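Local coordinates for uncharacterized protein (Legionella longbeachae NSW150, PDB 4JZA), which probably removes the 3-phosphate from phosphatidylinositol 3-phosphate, acting as a phosphoinositide phosphatase of a bacterial pathogen that may remodel host lipids, at residues H99-I110 / R649-F660; R43-S51 / E607-E617. One frame throughout, in Å; residues are numbered along the deposited sequence.

Contact 1 (H99-I110 / R649-F660); sequences HKELERFTAKLI and RAATDNEVKNIF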
# COMPACT_ATOMS: atom_id res chain seq x y z
N HIS A 99 13.00 -14.09 -7.55
CA HIS A 99 12.90 -12.90 -6.72
C HIS A 99 13.83 -11.84 -7.29
O HIS A 99 13.55 -10.64 -7.20
CB HIS A 99 13.16 -13.15 -5.22
CG HIS A 99 12.57 -12.07 -4.37
ND1 HIS A 99 13.23 -10.88 -4.12
CD2 HIS A 99 11.33 -11.92 -3.85
CE1 HIS A 99 12.43 -10.06 -3.45
NE2 HIS A 99 11.28 -10.67 -3.27
N LYS A 100 14.89 -12.28 -7.93
CA LYS A 100 15.87 -11.34 -8.43
C LYS A 100 15.30 -10.68 -9.66
O LYS A 100 15.26 -9.46 -9.72
CB LYS A 100 17.23 -11.97 -8.68
CG LYS A 100 18.32 -10.93 -8.85
CD LYS A 100 19.73 -11.51 -8.77
CE LYS A 100 20.77 -10.39 -8.71
NZ LYS A 100 22.12 -10.90 -8.30
N GLU A 101 14.81 -11.46 -10.61
CA GLU A 101 14.06 -10.90 -11.73
C GLU A 101 12.94 -9.91 -11.29
O GLU A 101 12.79 -8.83 -11.85
CB GLU A 101 13.46 -12.02 -12.58
CG GLU A 101 14.48 -12.77 -13.42
CD GLU A 101 15.37 -11.80 -14.19
OE1 GLU A 101 14.83 -10.88 -14.88
OE2 GLU A 101 16.61 -11.94 -14.05
N LEU A 102 12.17 -10.26 -10.28
CA LEU A 102 11.21 -9.31 -9.77
C LEU A 102 11.87 -8.07 -9.30
O LEU A 102 11.35 -7.00 -9.56
CB LEU A 102 10.37 -9.90 -8.63
CG LEU A 102 9.44 -8.94 -7.84
CD1 LEU A 102 8.43 -8.27 -8.77
CD2 LEU A 102 8.69 -9.68 -6.76
N GLU A 103 12.97 -8.17 -8.54
CA GLU A 103 13.62 -6.95 -8.01
C GLU A 103 14.08 -6.08 -9.20
O GLU A 103 13.94 -4.86 -9.19
CB GLU A 103 14.79 -7.29 -7.11
CG GLU A 103 14.47 -7.84 -5.72
CD GLU A 103 15.69 -8.48 -4.97
OE1 GLU A 103 16.83 -8.18 -5.32
OE2 GLU A 103 15.54 -9.27 -4.01
N ARG A 104 14.58 -6.73 -10.25
CA ARG A 104 15.10 -6.02 -11.39
C ARG A 104 14.00 -5.28 -12.14
O ARG A 104 14.20 -4.16 -12.54
CB ARG A 104 15.75 -6.98 -12.39
CG ARG A 104 17.18 -7.39 -12.07
CD ARG A 104 17.83 -8.12 -13.26
NE ARG A 104 19.20 -8.56 -12.93
CZ ARG A 104 19.58 -9.82 -12.72
NH1 ARG A 104 18.70 -10.82 -12.81
NH2 ARG A 104 20.85 -10.09 -12.43
N PHE A 105 12.88 -5.95 -12.37
CA PHE A 105 11.75 -5.39 -13.11
C PHE A 105 11.15 -4.22 -12.33
O PHE A 105 10.83 -3.16 -12.89
CB PHE A 105 10.71 -6.48 -13.41
CG PHE A 105 9.39 -5.95 -13.87
CD1 PHE A 105 9.16 -5.71 -15.21
CD2 PHE A 105 8.37 -5.67 -12.96
CE1 PHE A 105 7.95 -5.19 -15.63
CE2 PHE A 105 7.15 -5.15 -13.36
CZ PHE A 105 6.95 -4.89 -14.70
N THR A 106 11.06 -4.39 -11.03
CA THR A 106 10.44 -3.37 -10.22
C THR A 106 11.33 -2.10 -10.23
O THR A 106 10.85 -0.98 -10.43
CB THR A 106 10.16 -3.94 -8.79
OG1 THR A 106 9.42 -5.18 -8.86
CG2 THR A 106 9.36 -2.94 -7.99
N ALA A 107 12.63 -2.27 -10.02
CA ALA A 107 13.58 -1.14 -10.04
C ALA A 107 13.53 -0.37 -11.34
O ALA A 107 13.64 0.83 -11.33
CB ALA A 107 15.00 -1.63 -9.82
N LYS A 108 13.37 -1.07 -12.47
CA LYS A 108 13.16 -0.41 -13.73
C LYS A 108 11.97 0.50 -13.71
O LYS A 108 12.07 1.58 -14.22
CB LYS A 108 13.02 -1.39 -14.86
CG LYS A 108 14.37 -1.92 -15.33
CD LYS A 108 14.14 -2.77 -16.56
CE LYS A 108 15.38 -3.51 -17.01
NZ LYS A 108 15.01 -4.79 -17.68
N LEU A 109 10.84 0.09 -13.14
CA LEU A 109 9.66 0.94 -13.12
C LEU A 109 9.83 2.12 -12.22
O LEU A 109 9.41 3.23 -12.56
CB LEU A 109 8.41 0.20 -12.65
CG LEU A 109 7.97 -1.03 -13.44
CD1 LEU A 109 6.59 -1.40 -12.97
CD2 LEU A 109 7.92 -0.87 -14.93
N ILE A 110 10.41 1.88 -11.05
CA ILE A 110 10.58 2.92 -10.04
C ILE A 110 11.43 4.05 -10.62
O ILE A 110 11.19 5.23 -10.39
CB ILE A 110 11.22 2.28 -8.79
CG1 ILE A 110 10.19 1.46 -8.08
CG2 ILE A 110 11.77 3.29 -7.78
CD1 ILE A 110 10.86 0.32 -7.36
N ARG A 649 8.65 -14.57 2.51
CA ARG A 649 9.19 -13.79 1.40
C ARG A 649 8.04 -13.36 0.50
O ARG A 649 7.97 -12.18 0.07
CB ARG A 649 10.22 -14.66 0.62
CG ARG A 649 11.01 -14.06 -0.57
CD ARG A 649 11.83 -12.85 -0.19
NE ARG A 649 10.99 -11.67 -0.27
CZ ARG A 649 11.38 -10.41 -0.07
NH1 ARG A 649 12.64 -10.12 0.22
NH2 ARG A 649 10.48 -9.45 -0.17
N ALA A 650 7.14 -14.29 0.19
CA ALA A 650 6.07 -13.94 -0.76
C ALA A 650 5.09 -12.93 -0.10
O ALA A 650 4.61 -12.05 -0.76
CB ALA A 650 5.35 -15.16 -1.27
N ALA A 651 4.90 -13.01 1.21
CA ALA A 651 4.07 -12.04 1.90
C ALA A 651 4.73 -10.68 1.87
O ALA A 651 4.09 -9.67 1.62
CB ALA A 651 3.88 -12.46 3.34
N THR A 652 6.03 -10.64 2.14
CA THR A 652 6.72 -9.38 2.30
C THR A 652 6.69 -8.52 1.01
O THR A 652 6.77 -7.28 1.10
CB THR A 652 8.15 -9.63 2.76
OG1 THR A 652 8.14 -10.19 4.07
CG2 THR A 652 8.92 -8.35 2.78
N ASP A 653 6.58 -9.21 -0.13
CA ASP A 653 6.47 -8.63 -1.48
C ASP A 653 5.22 -7.78 -1.73
O ASP A 653 5.04 -7.28 -2.83
CB ASP A 653 6.43 -9.73 -2.58
CG ASP A 653 7.80 -10.42 -2.85
OD1 ASP A 653 8.88 -9.97 -2.32
OD2 ASP A 653 7.77 -11.44 -3.61
N ASN A 654 4.32 -7.63 -0.76
CA ASN A 654 3.11 -6.91 -1.00
C ASN A 654 3.38 -5.44 -1.04
O ASN A 654 2.73 -4.72 -1.79
CB ASN A 654 2.09 -7.20 0.06
CG ASN A 654 2.52 -6.68 1.39
OD1 ASN A 654 3.65 -6.85 1.79
ND2 ASN A 654 1.63 -6.07 2.09
N GLU A 655 4.33 -4.98 -0.24
CA GLU A 655 4.75 -3.54 -0.21
C GLU A 655 5.93 -3.38 -1.25
O GLU A 655 6.92 -4.13 -1.20
CB GLU A 655 5.15 -3.12 1.23
CG GLU A 655 4.04 -2.65 2.20
CD GLU A 655 3.65 -1.17 1.98
OE1 GLU A 655 3.01 -0.53 2.81
OE2 GLU A 655 3.95 -0.56 0.94
N VAL A 656 5.81 -2.48 -2.24
CA VAL A 656 6.88 -2.31 -3.25
C VAL A 656 8.23 -2.03 -2.58
O VAL A 656 9.26 -2.60 -2.98
CB VAL A 656 6.54 -1.20 -4.24
CG1 VAL A 656 7.60 -1.00 -5.28
CG2 VAL A 656 5.29 -1.55 -4.99
N LYS A 657 8.24 -1.21 -1.53
CA LYS A 657 9.49 -0.90 -0.87
C LYS A 657 10.13 -2.14 -0.29
O LYS A 657 11.32 -2.19 -0.18
CB LYS A 657 9.36 0.14 0.22
CG LYS A 657 8.52 -0.24 1.41
CD LYS A 657 8.39 1.00 2.30
CE LYS A 657 8.28 0.71 3.80
NZ LYS A 657 6.91 0.38 4.25
N ASN A 658 9.35 -3.16 0.06
CA ASN A 658 9.94 -4.34 0.64
C ASN A 658 10.32 -5.39 -0.37
O ASN A 658 10.79 -6.46 0.01
CB ASN A 658 9.07 -4.95 1.71
CG ASN A 658 8.87 -4.03 2.87
OD1 ASN A 658 9.64 -3.14 3.17
ND2 ASN A 658 7.80 -4.25 3.52
N ILE A 659 10.12 -5.11 -1.64
CA ILE A 659 10.65 -6.00 -2.64
C ILE A 659 12.18 -5.93 -2.51
O ILE A 659 12.87 -6.93 -2.72
CB ILE A 659 10.05 -5.61 -4.01
CG1 ILE A 659 8.55 -5.90 -3.95
CG2 ILE A 659 10.71 -6.35 -5.18
CD1 ILE A 659 7.88 -6.10 -5.30
N PHE A 660 12.71 -4.77 -2.09
CA PHE A 660 14.18 -4.56 -1.91
C PHE A 660 14.73 -4.84 -0.49
O PHE A 660 15.83 -4.43 -0.14
CB PHE A 660 14.57 -3.16 -2.43
CG PHE A 660 14.02 -2.94 -3.78
CD1 PHE A 660 14.66 -3.52 -4.89
CD2 PHE A 660 12.81 -2.31 -3.94
CE1 PHE A 660 14.13 -3.41 -6.15
CE2 PHE A 660 12.27 -2.19 -5.19
CZ PHE A 660 12.93 -2.73 -6.29

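Contact 2 (R43-S51 / E607-E617); sequences RSFARRVDS and EHAGQNAPGSE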
# COMPACT_ATOMS: atom_id res chain seq x y z
N ARG A 43 4.10 -18.88 -10.58
CA ARG A 43 2.79 -18.21 -10.65
C ARG A 43 2.81 -16.88 -9.87
O ARG A 43 2.43 -15.86 -10.40
CB ARG A 43 1.64 -19.11 -10.13
CG ARG A 43 0.24 -18.53 -10.44
CD ARG A 43 -0.94 -19.39 -9.98
NE ARG A 43 -1.36 -19.01 -8.63
CZ ARG A 43 -2.51 -18.42 -8.34
NH1 ARG A 43 -3.40 -18.10 -9.27
NH2 ARG A 43 -2.78 -18.13 -7.09
N SER A 44 3.30 -16.90 -8.64
CA SER A 44 3.32 -15.69 -7.82
C SER A 44 4.18 -14.59 -8.45
O SER A 44 3.87 -13.40 -8.38
CB SER A 44 3.72 -16.00 -6.36
OG SER A 44 2.68 -16.79 -5.73
N PHE A 45 5.21 -15.03 -9.15
CA PHE A 45 6.10 -14.11 -9.85
C PHE A 45 5.41 -13.41 -11.04
O PHE A 45 5.44 -12.20 -11.17
CB PHE A 45 7.35 -14.88 -10.29
CG PHE A 45 8.16 -14.16 -11.28
CD1 PHE A 45 9.05 -13.20 -10.87
CD2 PHE A 45 8.02 -14.42 -12.61
CE1 PHE A 45 9.77 -12.50 -11.79
CE2 PHE A 45 8.74 -13.74 -13.53
CZ PHE A 45 9.61 -12.78 -13.11
N ALA A 46 4.79 -14.18 -11.89
CA ALA A 46 4.04 -13.57 -12.97
C ALA A 46 2.91 -12.67 -12.45
O ALA A 46 2.59 -11.66 -13.05
CB ALA A 46 3.46 -14.66 -13.86
N ARG A 47 2.27 -13.05 -11.34
CA ARG A 47 1.14 -12.24 -10.85
C ARG A 47 1.67 -10.92 -10.41
O ARG A 47 1.04 -9.91 -10.71
CB ARG A 47 0.30 -12.89 -9.73
CG ARG A 47 -0.50 -14.11 -10.14
CD ARG A 47 -1.27 -14.71 -8.96
NE ARG A 47 -2.62 -14.19 -9.10
CZ ARG A 47 -3.36 -13.62 -8.16
NH1 ARG A 47 -2.99 -13.51 -6.88
NH2 ARG A 47 -4.54 -13.16 -8.50
N ARG A 48 2.82 -10.91 -9.75
CA ARG A 48 3.35 -9.66 -9.20
C ARG A 48 3.86 -8.75 -10.29
O ARG A 48 3.61 -7.56 -10.27
CB ARG A 48 4.47 -9.90 -8.20
CG ARG A 48 4.71 -8.76 -7.24
CD ARG A 48 3.98 -8.98 -5.93
NE ARG A 48 3.88 -7.77 -5.19
CZ ARG A 48 3.02 -6.81 -5.44
NH1 ARG A 48 2.14 -6.97 -6.41
NH2 ARG A 48 3.02 -5.69 -4.73
N VAL A 49 4.58 -9.32 -11.25
CA VAL A 49 4.99 -8.55 -12.39
C VAL A 49 3.77 -7.91 -13.04
O VAL A 49 3.74 -6.70 -13.26
CB VAL A 49 5.75 -9.39 -13.44
CG1 VAL A 49 5.96 -8.60 -14.72
CG2 VAL A 49 7.12 -9.79 -12.92
N ASP A 50 2.76 -8.73 -13.34
CA ASP A 50 1.59 -8.27 -14.07
C ASP A 50 0.88 -7.19 -13.29
O ASP A 50 0.50 -6.17 -13.83
CB ASP A 50 0.67 -9.47 -14.38
CG ASP A 50 -0.64 -9.08 -15.11
OD1 ASP A 50 -0.64 -8.58 -16.26
OD2 ASP A 50 -1.70 -9.33 -14.54
N SER A 51 0.74 -7.37 -12.01
CA SER A 51 0.00 -6.37 -11.22
C SER A 51 0.70 -5.01 -11.18
O SER A 51 0.03 -3.99 -11.16
CB SER A 51 -0.23 -6.87 -9.79
OG SER A 51 -1.18 -6.09 -9.13
N GLU A 607 -3.69 -17.37 -0.57
CA GLU A 607 -4.33 -16.79 -1.74
C GLU A 607 -5.17 -15.58 -1.39
O GLU A 607 -5.18 -14.56 -2.11
CB GLU A 607 -5.19 -17.83 -2.43
CG GLU A 607 -4.34 -18.93 -3.01
CD GLU A 607 -3.59 -18.47 -4.25
OE1 GLU A 607 -2.45 -19.01 -4.53
OE2 GLU A 607 -4.14 -17.57 -4.96
N HIS A 608 -5.85 -15.69 -0.27
CA HIS A 608 -6.67 -14.58 0.22
C HIS A 608 -5.78 -13.37 0.47
O HIS A 608 -6.04 -12.31 -0.06
CB HIS A 608 -7.43 -14.98 1.47
CG HIS A 608 -8.51 -14.03 1.83
ND1 HIS A 608 -8.44 -13.20 2.92
CD2 HIS A 608 -9.71 -13.78 1.25
CE1 HIS A 608 -9.55 -12.49 3.00
NE2 HIS A 608 -10.33 -12.82 1.99
N ALA A 609 -4.69 -13.53 1.20
CA ALA A 609 -3.65 -12.47 1.25
C ALA A 609 -3.18 -11.96 -0.12
O ALA A 609 -2.96 -10.75 -0.32
CB ALA A 609 -2.45 -12.95 2.04
N GLY A 610 -2.97 -12.86 -1.07
CA GLY A 610 -2.51 -12.46 -2.42
C GLY A 610 -3.41 -11.49 -3.12
O GLY A 610 -2.97 -10.61 -3.86
N GLN A 611 -4.70 -11.62 -2.89
CA GLN A 611 -5.62 -10.73 -3.53
C GLN A 611 -5.43 -9.27 -3.13
O GLN A 611 -5.83 -8.38 -3.86
CB GLN A 611 -7.03 -11.15 -3.22
CG GLN A 611 -7.44 -12.48 -3.84
CD GLN A 611 -8.82 -12.92 -3.37
OE1 GLN A 611 -9.19 -12.79 -2.20
NE2 GLN A 611 -9.58 -13.42 -4.27
N ASN A 612 -4.85 -9.04 -1.96
CA ASN A 612 -4.43 -7.71 -1.53
C ASN A 612 -3.30 -7.11 -2.36
O ASN A 612 -3.30 -5.92 -2.62
CB ASN A 612 -4.08 -7.71 -0.05
CG ASN A 612 -5.30 -7.85 0.83
OD1 ASN A 612 -5.95 -6.87 1.16
ND2 ASN A 612 -5.61 -9.06 1.22
N ALA A 613 -2.32 -7.92 -2.72
CA ALA A 613 -1.30 -7.54 -3.68
C ALA A 613 -0.90 -8.75 -4.50
O ALA A 613 -0.08 -9.54 -4.07
CB ALA A 613 -0.09 -6.97 -2.97
N PRO A 614 -1.49 -8.87 -5.77
CA PRO A 614 -1.23 -10.17 -6.42
C PRO A 614 0.23 -10.53 -6.63
O PRO A 614 1.04 -9.69 -7.00
CB PRO A 614 -1.92 -10.04 -7.77
CG PRO A 614 -3.10 -9.22 -7.48
CD PRO A 614 -2.49 -8.12 -6.69
N GLY A 615 0.54 -11.80 -6.41
CA GLY A 615 1.89 -12.32 -6.38
C GLY A 615 2.49 -12.31 -4.99
O GLY A 615 3.62 -12.68 -4.77
N SER A 616 1.68 -11.89 -4.03
CA SER A 616 2.10 -11.77 -2.65
C SER A 616 1.46 -12.86 -1.83
O SER A 616 1.12 -12.67 -0.68
CB SER A 616 1.74 -10.41 -2.10
OG SER A 616 2.61 -9.44 -2.62
N GLU A 617 1.27 -14.01 -2.46
CA GLU A 617 0.55 -15.08 -1.83
C GLU A 617 1.48 -15.84 -0.92
O GLU A 617 2.16 -16.76 -1.33
CB GLU A 617 0.02 -16.02 -2.90
CG GLU A 617 -1.10 -15.44 -3.73
CD GLU A 617 -0.61 -14.78 -4.99
OE1 GLU A 617 0.41 -15.21 -5.53
OE2 GLU A 617 -1.26 -13.83 -5.46

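Contact 1 (H99-I110 / R649-F660)
His99 and Asp653 meet head-on, and His99 NE2 donates a nearly straight hydrogen bond (161°) to the syn side of Asp653 OD1 at 2.7 Å. The acceptor lies almost in the imidazole plane. Arg649 lies across the same ring: its CD sits over one face, 4.0 Å from the ring centroid, in a CH-pi contact, while the guanidinium is inclined to the ring and turns a face to NE2. At the ring's rim, His99 CE1 also approaches the backbone oxygen Ile659 O at 3.2 Å.

Beside this polar corner the contact turns apolar. Leu102 CG packs on Ile659 CG2 at 3.9 Å, with Ile659 CD1 lying against the Leu102 methyls and Thr106. Farther along, the Phe660 ring reaches the helix with its outer carbons: CE1 lies edge-on at 3.4 Å from Glu103 O, and CE2 meets Ile110 CD1 at 3.6 Å. Val656 CG1 touches both Thr106 CG2 and Ile110 CD1. Helix 95-116 belongs to a bundle with helices 41-62, 74-87 and 122-140; from the last turn of helix 643-652 the chain passes through a type I turn at Thr652-Glu655 and lies along one flank of helix 95-116.

Several second-shell bonds fix the polar groups. One helical turn on, Glu103 OE2 accepts from His99 ND1 at 2.8 Å, so both ring nitrogens are modelled as donors; two carboxylates would favour a protonated ring, though the nearby Arg649 charge may oppose it. Glu103 OE1 is bonded in turn to Tyr670. Arg649, its chain bent at chi2 (58°) and chi3, folds back so that NH2 donates in the guanidinium plane to Asn658 O at 3.0 Å and makes a salt bridge, weak as a hydrogen bond, with Asp653 OD1. Thr106 OG1 turns to its own helix and bonds Leu102 O.

Contact 2 (R43-S51 / E607-E617)
Charge pairing joins Arg43 to Glu607, whose side chains reach across to each other with their flat ends 40° apart. Arg43 NH2 and Glu607 OE2 lie 2.6 Å apart in a salt bridge; the carboxylate oxygen is at the guanidinium edge, but the N-H points poorly at it, so the hydrogen bond is weak. Arg47 also turns its guanidinium edge to the Glu617 carboxylate, the two planes inclined at 47°; these groups are modelled too close together, and their detailed geometry is doubtful.

Two hydrogen bonds, each pairing a charged group with a neutral one, are clearer. Ser44 OG donates to Glu617 OE1 at 2.8 Å, arriving nearly in line with the C-O bond. Arg48 NH1 reaches the backbone oxygen Pro614 O at 3.0 Å, tilted from both the guanidinium and carbonyl planes. A sharp bend at chi2 (96°) swings the Arg48 chain round to the turn, and the same oxygen receives a CA-H...O contact from Arg48 CA at 3.2 Å.

Close packing supplies the rest. Residues 613-616 leave helix 604-612 and make a type II beta turn, with Gly615 at its third position; lacking a side chain, this residue lets its CA come to 3.9 Å from Ser44 CA, against helix 41-62. Pro614 wedges between two levels of that helix: its CB lies over a face of the Arg47 guanidinium, and its CD is 3.4 Å from Ser51 OG. Ala613 CB covers a face of the Arg48 guanidinium.

Arg48 is buried but well provided with acceptors: Glu133 of helix 122-140 pairs with NH1 and also accepts from Ser51 OG, while Asp653 O accepts from NE. Glu133 probably balances its charge, while the backbone oxygens of Pro614 and Asp653 help hold the guanidinium in place.

Following the chain from the N terminus, residues 43-51 come first, on helix 41-62, and then 99-110, on helix 95-116. After some 500 residues, which include most strands of the mixed sheet, the chain returns: 607-617 closes the loop of contact 2, and 649-660 then closes that of contact 1. The segments alternate, so the two loops cross rather than nest. Their centres are about 12 Å apart, and they touch directly through Arg48 and Asp653. Together they fasten two neighbouring N-terminal helices to the succession of helix ends and turns that follows helix 587-602.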